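PDB 6RQA: iminosuccinate reductase from Paracoccus denitrificans, which catalyses the NADH-dependent reduction of iminosuccinate to L-aspartate, regenerating the amino donor for the first step of the beta-hydroxyaspartate cycle. Local coordinates for residues V322-A325 with V326-A330; T313-G316 with L317-L320; L225-N228 with E229-K232; N100-N103 with H104-T107. All blocks are in the same frame, centred on the assembly; numbering follows the deposited sequence.

How the interactions relate
Along the chain the order is interaction 4 (100-107), interaction 3 (225-232), interaction 2 (313-320) and interaction 1 (322-330). Interactions 1 and 2 share helix 316-333, their centres about 15 Å apart; 2 spans the loop before it and its first turn, and 1 a later part. Interaction 4 opens strand 104-111 of the mixed sheet on which that helix packs, its centre about 17 Å from that of interaction 2. Interaction 3 lies beside the parallel NAD-binding sheet, between strands 224-226 and 235-239, with its centre about 40 Å from that of interaction 1, across the centre of the chain. Interactions 2 and 4 hold residues of the NAD pocket, so the cofactor is bordered by both sheet regions.

Interaction 1 (V322-A325 with V326-A330); sequences VAQA and VVELA
The carboxamide of Gln324 and the carboxylate of Glu328 meet through one corner each, their planes 78° apart, so neither flat group stacks on the other. NE2 of Gln324 reaches OE2 of Glu328 at 3.1 Å, a weak hydrogen bond since the N-H...O angle is only 126°; OE1 of Glu328 makes a long, weak ion pair with Lys331. The two side chains lean together from one side of helix 316-333: Gln324 runs with CG anti to its N (chi1 171°) and then bends at chi2, while Glu328 folds back, its CG 3.1 Å from the O of Gln324. Beneath this bridge the i+4 to i bonds of Val327, Glu328 and Leu329 are regular, with Val327 N to Ala323 O at 3.0 Å, whereas Val326 N to Val322 O is weak at 3.3 Å. CG2 of Val326 is 3.2 Å from the O of Val322. Val327 faces Leu110, Ala120 and Val122 of the mixed sheet; Val326 shares Val122 and also meets Ile30, Leu33 and Met34. The helix is thus amphipathic, its apolar side held by the sheet and by helix 30-33. The bent, oblique Gln324-Glu328 bond implies a modest polar link on the outer side, and the three regular backbone bonds carry the helical geometry.

Interaction 2 (T313-G316 with L317-L320); sequences TGVG and LQDL. With NAD (nicotinamide-adenine-dinucleotide), chain C.
Gln318 reaches back from the first turn of helix 316-333 with an extended side chain to Val315, at the helix N-terminus that follows strand 307-311 of the NAD-binding Rossmann-type domain. Two hydrogen bonds join Val315 of the loop to Gln318. Val315 N gives a nearly straight one to OE1 of Gln318 (3.2 Å, 170° at the hydrogen), though the donor stands above the carboxamide plane, 63° out of it. Gln318 N returns a weak bond to Val315 O at 3.1 Å, so backbone and side chain of the glutamine both grip Val315. A third, Leu320 N to Gly316 O at 2.9 Å, lies within the helix's first turn. Van der Waals contact comes from CG2 of Val315, which lies against CG and CD of Gln318, 3.6 Å from CD; the length of the glutamine carries its amide across the valine. Among the charged groups, Asp319 OD1 forms salt bridges with Arg131, an NAD-binding residue, and with Lys88, the proton donor/acceptor by similarity, consistent with a role in positioning both. Toward the cofactor, Gly314 has positive phi (95°), and its N is bonded to Asp263. Its bare CA comes 3.5 Å from NAD O7N, the oxygen of the nicotinamide carboxamide.

Interaction 3 (L225-N228 with E229-K232); sequences LLMN and EHVK
The CB of Met227 sits over one face of the His230 ring, within the turn that lies between the short strand 224-226 and strand 235-239, the latter in the parallel NAD-binding sheet. This CH-pi contact measures 3.8 Å from Met227 CB to the ring centroid, 20° off the normal, with the methylene displaced toward the rim. Met227 CG follows, 3.6 Å from CE1 of His230. The ring can lie there because chi1 of His230 is -77°, setting CG anti to its carbonyl carbon and turning the imidazole back along the chain. ND1 of His230 then lies 3.1 Å from Met227 N. CD1 of Leu226 also touches CB of His230, and CD2 of Leu226 meets CG2 of Val231 at 3.7 Å, the two side chains crossing at about a right angle. Further out, Ile237 and Leu254 pack on both Leu226 and Val231, and Leu205 on His230. Polar second-shell bonds fix the turn itself: OD2 of Asp251 accepts a hydrogen bond from Asn228 N, while Arg257 binds both the Asn228 side-chain oxygen and the Val231 carbonyl. Across the turn, the hydrogen bond from His230 N to Met227 O is weak, 3.3 Å long and bent to 139° at the hydrogen.

Interaction 4 (N100-N103 with H104-T107); sequences NLIN and HQST
Gln105 reaches back to the carbonyl of Ile102, tying the loop before strand 104-111 to the start of that strand, one of the central strands of the mostly antiparallel mixed sheet. The hydrogen bonding rests on this one link between the two segments. NE2 of Gln105 donates to O of Ile102 at 2.9 Å, with 165° at the hydrogen. The oxygen lies in the glutamine's amide plane, but the donor approaches from above the carbonyl plane of Ile102, 36° out of it, so a lone pair is not met directly. A bend at chi2 brings the amide back over the loop. The same carbonyl also accepts from Asn96 ND2, giving it two donors, and the other end of the amide, Gln105 OE1, takes a weak bond from Asn125. A backbone bond of Gln105 with Gly91 pairs the strand with 84-92, and one of Asn103 with Trp93 continues the pairing just beyond both strand ends.

Aromatic and ligand contacts belong to His104: its ring meets Tyr92 edge-to-face, and it is a residue of the NAD pocket.

Van der Waals contact accompanies the bond. Leu101 CB approaches NE2 of Gln105 at 4.0 Å, while Leu101 also packs on Arg20 of the second subunit and Gln105 on Thr115 of that subunit, so the turn borders the dimer interface. Ile102 CG1 lies between its own N and carbonyl carbon (chi1 65°), and from there it is 3.3 Å from NE2 of Gln105. CD1 of Ile102 lies 3.4 Å from the main-chain O of His104.

Interaction 1 (V322-A325 with V326-A330)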
loop_
_atom_site.group_PDB
_atom_site.type_symbol
_atom_site.label_atom_id
_atom_site.label_comp_id
_atom_site.label_asym_id
_atom_site.label_seq_id
_atom_site.Cartn_x
_atom_site.Cartn_y
_atom_site.Cartn_z
ATOM N N VAL A 322 -9.854 -14.887 0.342
ATOM C CA VAL A 322 -10.077 -15.648 1.564
ATOM C C VAL A 322 -10.572 -14.741 2.687
ATOM O O VAL A 322 -11.258 -15.206 3.606
ATOM C CB VAL A 322 -8.797 -16.407 1.960
ATOM C CG1 VAL A 322 -7.757 -15.460 2.548
ATOM C CG2 VAL A 322 -9.117 -17.533 2.927
ATOM N N ALA A 323 -10.262 -13.443 2.629
ATOM C CA ALA A 323 -10.742 -12.523 3.654
ATOM C C ALA A 323 -12.189 -12.116 3.407
ATOM O O ALA A 323 -12.959 -11.948 4.358
ATOM C CB ALA A 323 -9.849 -11.285 3.721
ATOM N N GLN A 324 -12.572 -11.946 2.139
ATOM C CA GLN A 324 -13.962 -11.628 1.827
ATOM C C GLN A 324 -14.894 -12.744 2.281
ATOM O O GLN A 324 -15.972 -12.479 2.823
ATOM C CB GLN A 324 -14.122 -11.366 0.329
ATOM C CG GLN A 324 -15.569 -11.232 -0.137
ATOM C CD GLN A 324 -16.305 -10.082 0.533
ATOM O OE1 GLN A 324 -15.691 -9.156 1.068
ATOM N NE2 GLN A 324 -17.630 -10.136 0.504
ATOM N N ALA A 325 -14.490 -14.000 2.075
ATOM C CA ALA A 325 -15.293 -15.122 2.549
ATOM C C ALA A 325 -15.387 -15.139 4.070
ATOM O O ALA A 325 -16.427 -15.517 4.624
ATOM C CB ALA A 325 -14.708 -16.437 2.036
ATOM N N VAL A 326 -14.320 -14.728 4.759
ATOM C CA VAL A 326 -14.338 -14.690 6.219
ATOM C C VAL A 326 -15.333 -13.651 6.718
ATOM O O VAL A 326 -16.072 -13.892 7.682
ATOM C CB VAL A 326 -12.921 -14.429 6.761
ATOM C CG1 VAL A 326 -12.978 -13.920 8.192
ATOM C CG2 VAL A 326 -12.093 -15.694 6.688
ATOM N N VAL A 327 -15.371 -12.480 6.077
ATOM C CA VAL A 327 -16.320 -11.445 6.477
ATOM C C VAL A 327 -17.751 -11.933 6.288
ATOM O O VAL A 327 -18.632 -11.656 7.112
ATOM C CB VAL A 327 -16.055 -10.143 5.699
ATOM C CG1 VAL A 327 -17.041 -9.064 6.110
ATOM C CG2 VAL A 327 -14.631 -9.672 5.927
ATOM N N GLU A 328 -18.004 -12.676 5.207
ATOM C CA GLU A 328 -19.339 -13.219 4.972
ATOM C C GLU A 328 -19.744 -14.173 6.089
ATOM O O GLU A 328 -20.863 -14.100 6.611
ATOM C CB GLU A 328 -19.392 -13.928 3.617
ATOM C CG GLU A 328 -19.010 -13.067 2.420
ATOM C CD GLU A 328 -20.147 -12.197 1.915
ATOM O OE1 GLU A 328 -21.048 -11.855 2.708
ATOM O OE2 GLU A 328 -20.141 -11.860 0.712
ATOM N N LEU A 329 -18.841 -15.079 6.469
ATOM C CA LEU A 329 -19.140 -16.018 7.547
ATOM C C LEU A 329 -19.249 -15.307 8.890
ATOM O O LEU A 329 -20.093 -15.664 9.720
ATOM C CB LEU A 329 -18.069 -17.107 7.603
ATOM C CG LEU A 329 -17.954 -17.986 6.358
ATOM C CD1 LEU A 329 -16.635 -18.739 6.354
ATOM C CD2 LEU A 329 -19.125 -18.952 6.285
ATOM N N ALA A 330 -18.404 -14.298 9.120
ATOM C CA ALA A 330 -18.439 -13.577 10.388
ATOM C C ALA A 330 -19.765 -12.850 10.579
ATOM O O ALA A 330 -20.281 -12.772 11.700
ATOM C CB ALA A 330 -17.270 -12.595 10.466
#

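Interaction 2 (T313-G316 with L317-L320)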
loop_
_atom_site.group_PDB
_atom_site.type_symbol
_atom_site.label_atom_id
_atom_site.label_comp_id
_atom_site.label_asym_id
_atom_site.label_seq_id
_atom_site.Cartn_x
_atom_site.Cartn_y
_atom_site.Cartn_z
ATOM N N THR A 313 4.189 -17.982 -5.547
ATOM C CA THR A 313 4.845 -16.816 -4.969
ATOM C C THR A 313 3.955 -16.034 -4.016
ATOM O O THR A 313 4.477 -15.338 -3.138
ATOM C CB THR A 313 5.332 -15.873 -6.077
ATOM O OG1 THR A 313 4.207 -15.359 -6.801
ATOM C CG2 THR A 313 6.250 -16.609 -7.037
ATOM N N GLY A 314 2.636 -16.128 -4.166
ATOM C CA GLY A 314 1.723 -15.388 -3.318
ATOM C C GLY A 314 1.281 -14.078 -3.939
ATOM O O GLY A 314 2.110 -13.202 -4.207
ATOM N N VAL A 315 -0.019 -13.934 -4.177
ATOM C CA VAL A 315 -0.576 -12.718 -4.756
ATOM C C VAL A 315 -1.660 -12.184 -3.831
ATOM O O VAL A 315 -2.300 -12.936 -3.087
ATOM C CB VAL A 315 -1.132 -12.954 -6.178
ATOM C CG1 VAL A 315 -0.026 -13.429 -7.109
ATOM C CG2 VAL A 315 -2.278 -13.949 -6.151
ATOM N N GLY A 316 -1.863 -10.866 -3.886
ATOM C CA GLY A 316 -2.796 -10.223 -2.976
ATOM C C GLY A 316 -4.235 -10.667 -3.156
ATOM O O GLY A 316 -5.015 -10.648 -2.200
ATOM N N LEU A 317 -4.613 -11.065 -4.374
ATOM C CA LEU A 317 -5.982 -11.518 -4.604
ATOM C C LEU A 317 -6.310 -12.753 -3.777
ATOM O O LEU A 317 -7.459 -12.929 -3.353
ATOM C CB LEU A 317 -6.208 -11.800 -6.089
ATOM C CG LEU A 317 -6.265 -10.602 -7.041
ATOM C CD1 LEU A 317 -6.395 -11.077 -8.478
ATOM C CD2 LEU A 317 -7.408 -9.666 -6.683
ATOM N N GLN A 318 -5.321 -13.620 -3.539
ATOM C CA GLN A 318 -5.544 -14.776 -2.677
ATOM C C GLN A 318 -5.933 -14.343 -1.270
ATOM O O GLN A 318 -6.863 -14.900 -0.675
ATOM C CB GLN A 318 -4.292 -15.654 -2.647
ATOM C CG GLN A 318 -3.975 -16.319 -3.974
ATOM C CD GLN A 318 -2.561 -16.863 -4.029
ATOM O OE1 GLN A 318 -1.695 -16.450 -3.260
ATOM N NE2 GLN A 318 -2.320 -17.794 -4.944
ATOM N N ASP A 319 -5.238 -13.340 -0.727
ATOM C CA ASP A 319 -5.609 -12.801 0.577
ATOM C C ASP A 319 -6.983 -12.144 0.530
ATOM O O ASP A 319 -7.791 -12.309 1.451
ATOM C CB ASP A 319 -4.556 -11.797 1.047
ATOM C CG ASP A 319 -3.164 -12.392 1.099
ATOM O OD1 ASP A 319 -2.974 -13.406 1.804
ATOM O OD2 ASP A 319 -2.262 -11.848 0.427
ATOM N N LEU A 320 -7.267 -11.395 -0.539
ATOM C CA LEU A 320 -8.558 -10.723 -0.649
ATOM C C LEU A 320 -9.699 -11.726 -0.732
ATOM O O LEU A 320 -10.739 -11.551 -0.085
ATOM C CB LEU A 320 -8.568 -9.799 -1.866
ATOM C CG LEU A 320 -7.591 -8.621 -1.860
ATOM C CD1 LEU A 320 -7.748 -7.792 -3.125
ATOM C CD2 LEU A 320 -7.793 -7.759 -0.625
HETATM P PA NAD C . 9.415 -21.308 9.103
HETATM O O1A NAD C . 10.687 -20.547 9.355
HETATM O O2A NAD C . 8.347 -21.775 10.038
HETATM O O5B NAD C . 10.132 -22.818 8.640
HETATM C C5B NAD C . 11.205 -22.524 7.834
HETATM C C4B NAD C . 11.807 -23.815 7.342
HETATM O O4B NAD C . 12.796 -23.502 6.381
HETATM C C3B NAD C . 12.515 -24.417 8.552
HETATM O O3B NAD C . 11.565 -25.241 9.147
HETATM C C2B NAD C . 13.652 -25.203 7.890
HETATM O O2B NAD C . 13.256 -26.477 7.507
HETATM C C1B NAD C . 13.910 -24.372 6.569
HETATM N N9A NAD C . 15.085 -23.504 6.704
HETATM C C8A NAD C . 15.346 -22.463 7.614
HETATM N N7A NAD C . 16.536 -21.895 7.423
HETATM C C5A NAD C . 17.087 -22.593 6.333
HETATM C C6A NAD C . 18.322 -22.477 5.641
HETATM N N6A NAD C . 19.224 -21.532 6.030
HETATM N N1A NAD C . 18.609 -23.308 4.587
HETATM C C2A NAD C . 17.651 -24.232 4.260
HETATM N N3A NAD C . 16.441 -24.457 4.816
HETATM C C4A NAD C . 16.192 -23.604 5.869
HETATM O O3 NAD C . 8.958 -20.529 7.768
HETATM P PN NAD C . 7.430 -20.698 7.379
HETATM O O1N NAD C . 6.781 -22.060 7.397
HETATM O O2N NAD C . 6.905 -19.379 7.819
HETATM O O5D NAD C . 7.340 -20.379 5.628
HETATM C C5D NAD C . 8.492 -20.864 5.087
HETATM C C4D NAD C . 8.650 -20.276 3.707
HETATM O O4D NAD C . 7.337 -20.126 3.125
HETATM C C3D NAD C . 9.234 -18.843 3.887
HETATM O O3D NAD C . 10.303 -18.760 3.013
HETATM C C2D NAD C . 8.068 -17.937 3.450
HETATM O O2D NAD C . 8.454 -16.842 2.691
HETATM C C1D NAD C . 7.359 -18.899 2.468
HETATM N N1N NAD C . 5.918 -18.460 2.286
HETATM C C2N NAD C . 5.431 -18.525 1.013
HETATM C C3N NAD C . 4.116 -18.138 0.763
HETATM C C7N NAD C . 3.665 -18.244 -0.656
HETATM O O7N NAD C . 2.533 -17.924 -1.002
HETATM N N7N NAD C . 4.584 -18.720 -1.558
HETATM C C4N NAD C . 3.317 -17.688 1.815
HETATM C C5N NAD C . 3.840 -17.630 3.101
HETATM C C6N NAD C . 5.162 -18.022 3.339
#

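Interaction 3 (L225-N228 with E229-K232)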
loop_
_atom_site.group_PDB
_atom_site.type_symbol
_atom_site.label_atom_id
_atom_site.label_comp_id
_atom_site.label_asym_id
_atom_site.label_seq_id
_atom_site.Cartn_x
_atom_site.Cartn_y
_atom_site.Cartn_z
ATOM N N LEU A 225 17.908 -27.558 -2.912
ATOM C CA LEU A 225 17.740 -28.732 -2.066
ATOM C C LEU A 225 17.397 -29.956 -2.905
ATOM O O LEU A 225 18.193 -30.896 -3.000
ATOM C CB LEU A 225 16.657 -28.483 -1.016
ATOM C CG LEU A 225 16.844 -27.251 -0.131
ATOM C CD1 LEU A 225 15.680 -27.112 0.837
ATOM C CD2 LEU A 225 18.162 -27.324 0.619
ATOM N N LEU A 226 16.213 -29.956 -3.513
ATOM C CA LEU A 226 15.805 -31.042 -4.396
ATOM C C LEU A 226 16.560 -30.916 -5.714
ATOM O O LEU A 226 16.362 -29.954 -6.463
ATOM C CB LEU A 226 14.296 -31.004 -4.613
ATOM C CG LEU A 226 13.659 -32.192 -5.336
ATOM C CD1 LEU A 226 13.891 -33.482 -4.563
ATOM C CD2 LEU A 226 12.171 -31.950 -5.547
ATOM N N MET A 227 17.433 -31.877 -5.993
ATOM C CA MET A 227 18.295 -31.817 -7.163
ATOM C C MET A 227 17.593 -32.399 -8.387
ATOM O O MET A 227 16.517 -32.997 -8.301
ATOM C CB MET A 227 19.607 -32.551 -6.896
ATOM C CG MET A 227 20.398 -31.971 -5.736
ATOM S SD MET A 227 20.635 -30.191 -5.902
ATOM C CE MET A 227 21.569 -30.111 -7.427
ATOM N N ASN A 228 18.229 -32.215 -9.546
ATOM C CA ASN A 228 17.628 -32.643 -10.804
ATOM C C ASN A 228 17.487 -34.159 -10.865
ATOM O O ASN A 228 16.418 -34.681 -11.203
ATOM C CB ASN A 228 18.459 -32.132 -11.980
ATOM C CG ASN A 228 17.840 -32.474 -13.319
ATOM O OD1 ASN A 228 16.618 -32.547 -13.450
ATOM N ND2 ASN A 228 18.683 -32.691 -14.322
ATOM N N GLU A 229 18.557 -34.886 -10.542
ATOM C CA GLU A 229 18.521 -36.341 -10.606
ATOM C C GLU A 229 17.788 -36.974 -9.430
ATOM O O GLU A 229 17.605 -38.196 -9.426
ATOM C CB GLU A 229 19.943 -36.899 -10.694
ATOM C CG GLU A 229 20.637 -36.622 -12.021
ATOM C CD GLU A 229 19.809 -37.059 -13.218
ATOM O OE1 GLU A 229 19.059 -36.222 -13.767
ATOM O OE2 GLU A 229 19.902 -38.242 -13.608
ATOM N N HIS A 230 17.367 -36.184 -8.440
ATOM C CA HIS A 230 16.554 -36.727 -7.357
ATOM C C HIS A 230 15.171 -37.124 -7.860
ATOM O O HIS A 230 14.673 -38.212 -7.547
ATOM C CB HIS A 230 16.435 -35.708 -6.221
ATOM C CG HIS A 230 17.659 -35.604 -5.366
ATOM N ND1 HIS A 230 17.868 -34.558 -4.494
ATOM C CD2 HIS A 230 18.733 -36.418 -5.242
ATOM C CE1 HIS A 230 19.022 -34.729 -3.874
ATOM N NE2 HIS A 230 19.566 -35.850 -4.309
ATOM N N VAL A 231 14.539 -36.253 -8.645
ATOM C CA VAL A 231 13.174 -36.488 -9.100
ATOM C C VAL A 231 13.181 -37.560 -10.181
ATOM O O VAL A 231 13.851 -37.421 -11.211
ATOM C CB VAL A 231 12.537 -35.190 -9.611
ATOM C CG1 VAL A 231 11.109 -35.444 -10.065
ATOM C CG2 VAL A 231 12.578 -34.124 -8.529
ATOM N N LYS A 232 12.429 -38.634 -9.952
ATOM C CA LYS A 232 12.292 -39.722 -10.908
ATOM C C LYS A 232 10.814 -40.033 -11.104
ATOM O O LYS A 232 10.030 -39.986 -10.150
ATOM C CB LYS A 232 13.036 -40.981 -10.437
ATOM C CG LYS A 232 14.505 -40.764 -10.075
ATOM C CD LYS A 232 15.447 -41.122 -11.221
ATOM C CE LYS A 232 15.572 -39.995 -12.235
ATOM N NZ LYS A 232 16.510 -40.341 -13.338
#

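Interaction 4 (N100-N103 with H104-T107)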
loop_
_atom_site.group_PDB
_atom_site.type_symbol
_atom_site.label_atom_id
_atom_site.label_comp_id
_atom_site.label_asym_id
_atom_site.label_seq_id
_atom_site.Cartn_x
_atom_site.Cartn_y
_atom_site.Cartn_z
ATOM N N ASN A 100 7.226 -11.801 22.001
ATOM C CA ASN A 100 6.336 -12.960 22.114
ATOM C C ASN A 100 5.301 -12.963 20.990
ATOM O O ASN A 100 4.108 -13.186 21.204
ATOM C CB ASN A 100 5.663 -13.015 23.490
ATOM C CG ASN A 100 4.992 -14.347 23.758
ATOM O OD1 ASN A 100 5.476 -15.395 23.332
ATOM N ND2 ASN A 100 3.865 -14.312 24.459
ATOM N N LEU A 101 5.773 -12.704 19.775
ATOM C CA LEU A 101 4.924 -12.659 18.596
ATOM C C LEU A 101 5.581 -13.438 17.467
ATOM O O LEU A 101 6.806 -13.567 17.413
ATOM C CB LEU A 101 4.661 -11.213 18.145
ATOM C CG LEU A 101 3.830 -10.338 19.083
ATOM C CD1 LEU A 101 3.887 -8.888 18.647
ATOM C CD2 LEU A 101 2.392 -10.822 19.119
ATOM N N ILE A 102 4.751 -13.966 16.565
ATOM C CA ILE A 102 5.294 -14.616 15.381
ATOM C C ILE A 102 5.894 -13.564 14.454
ATOM O O ILE A 102 5.543 -12.379 14.495
ATOM C CB ILE A 102 4.221 -15.452 14.666
ATOM C CG1 ILE A 102 3.105 -14.558 14.126
ATOM C CG2 ILE A 102 3.644 -16.491 15.618
ATOM C CD1 ILE A 102 2.019 -15.318 13.391
ATOM N N ASN A 103 6.835 -14.005 13.614
ATOM C CA ASN A 103 7.566 -13.057 12.780
ATOM C C ASN A 103 6.695 -12.491 11.665
ATOM O O ASN A 103 6.863 -11.327 11.282
ATOM C CB ASN A 103 8.815 -13.720 12.195
ATOM C CG ASN A 103 9.834 -14.094 13.260
ATOM O OD1 ASN A 103 9.790 -13.596 14.386
ATOM N ND2 ASN A 103 10.765 -14.971 12.903
ATOM N N HIS A 104 5.764 -13.284 11.141
ATOM C CA HIS A 104 4.883 -12.844 10.067
ATOM C C HIS A 104 3.682 -12.113 10.654
ATOM O O HIS A 104 2.935 -12.680 11.458
ATOM C CB HIS A 104 4.425 -14.034 9.226
ATOM C CG HIS A 104 5.510 -14.630 8.384
ATOM N ND1 HIS A 104 6.016 -14.000 7.268
ATOM C CD2 HIS A 104 6.179 -15.803 8.490
ATOM C CE1 HIS A 104 6.952 -14.756 6.723
ATOM N NE2 HIS A 104 7.070 -15.855 7.446
ATOM N N GLN A 105 3.497 -10.859 10.249
ATOM C CA GLN A 105 2.363 -10.047 10.671
ATOM C C GLN A 105 1.737 -9.410 9.441
ATOM O O GLN A 105 2.440 -8.791 8.636
ATOM C CB GLN A 105 2.788 -8.966 11.670
ATOM C CG GLN A 105 3.395 -9.508 12.953
ATOM C CD GLN A 105 2.390 -10.264 13.798
ATOM O OE1 GLN A 105 1.199 -9.949 13.801
ATOM N NE2 GLN A 105 2.866 -11.271 14.521
ATOM N N SER A 106 0.424 -9.565 9.295
ATOM C CA SER A 106 -0.269 -9.023 8.138
ATOM C C SER A 106 -1.723 -8.761 8.498
ATOM O O SER A 106 -2.255 -9.314 9.465
ATOM C CB SER A 106 -0.172 -9.965 6.931
ATOM O OG SER A 106 -0.800 -11.205 7.199
ATOM N N THR A 107 -2.359 -7.904 7.700
ATOM C CA THR A 107 -3.745 -7.511 7.916
ATOM C C THR A 107 -4.369 -7.165 6.574
ATOM O O THR A 107 -3.770 -6.425 5.786
ATOM C CB THR A 107 -3.840 -6.314 8.868
ATOM O OG1 THR A 107 -3.122 -6.605 10.072
ATOM C CG2 THR A 107 -5.292 -6.015 9.209
#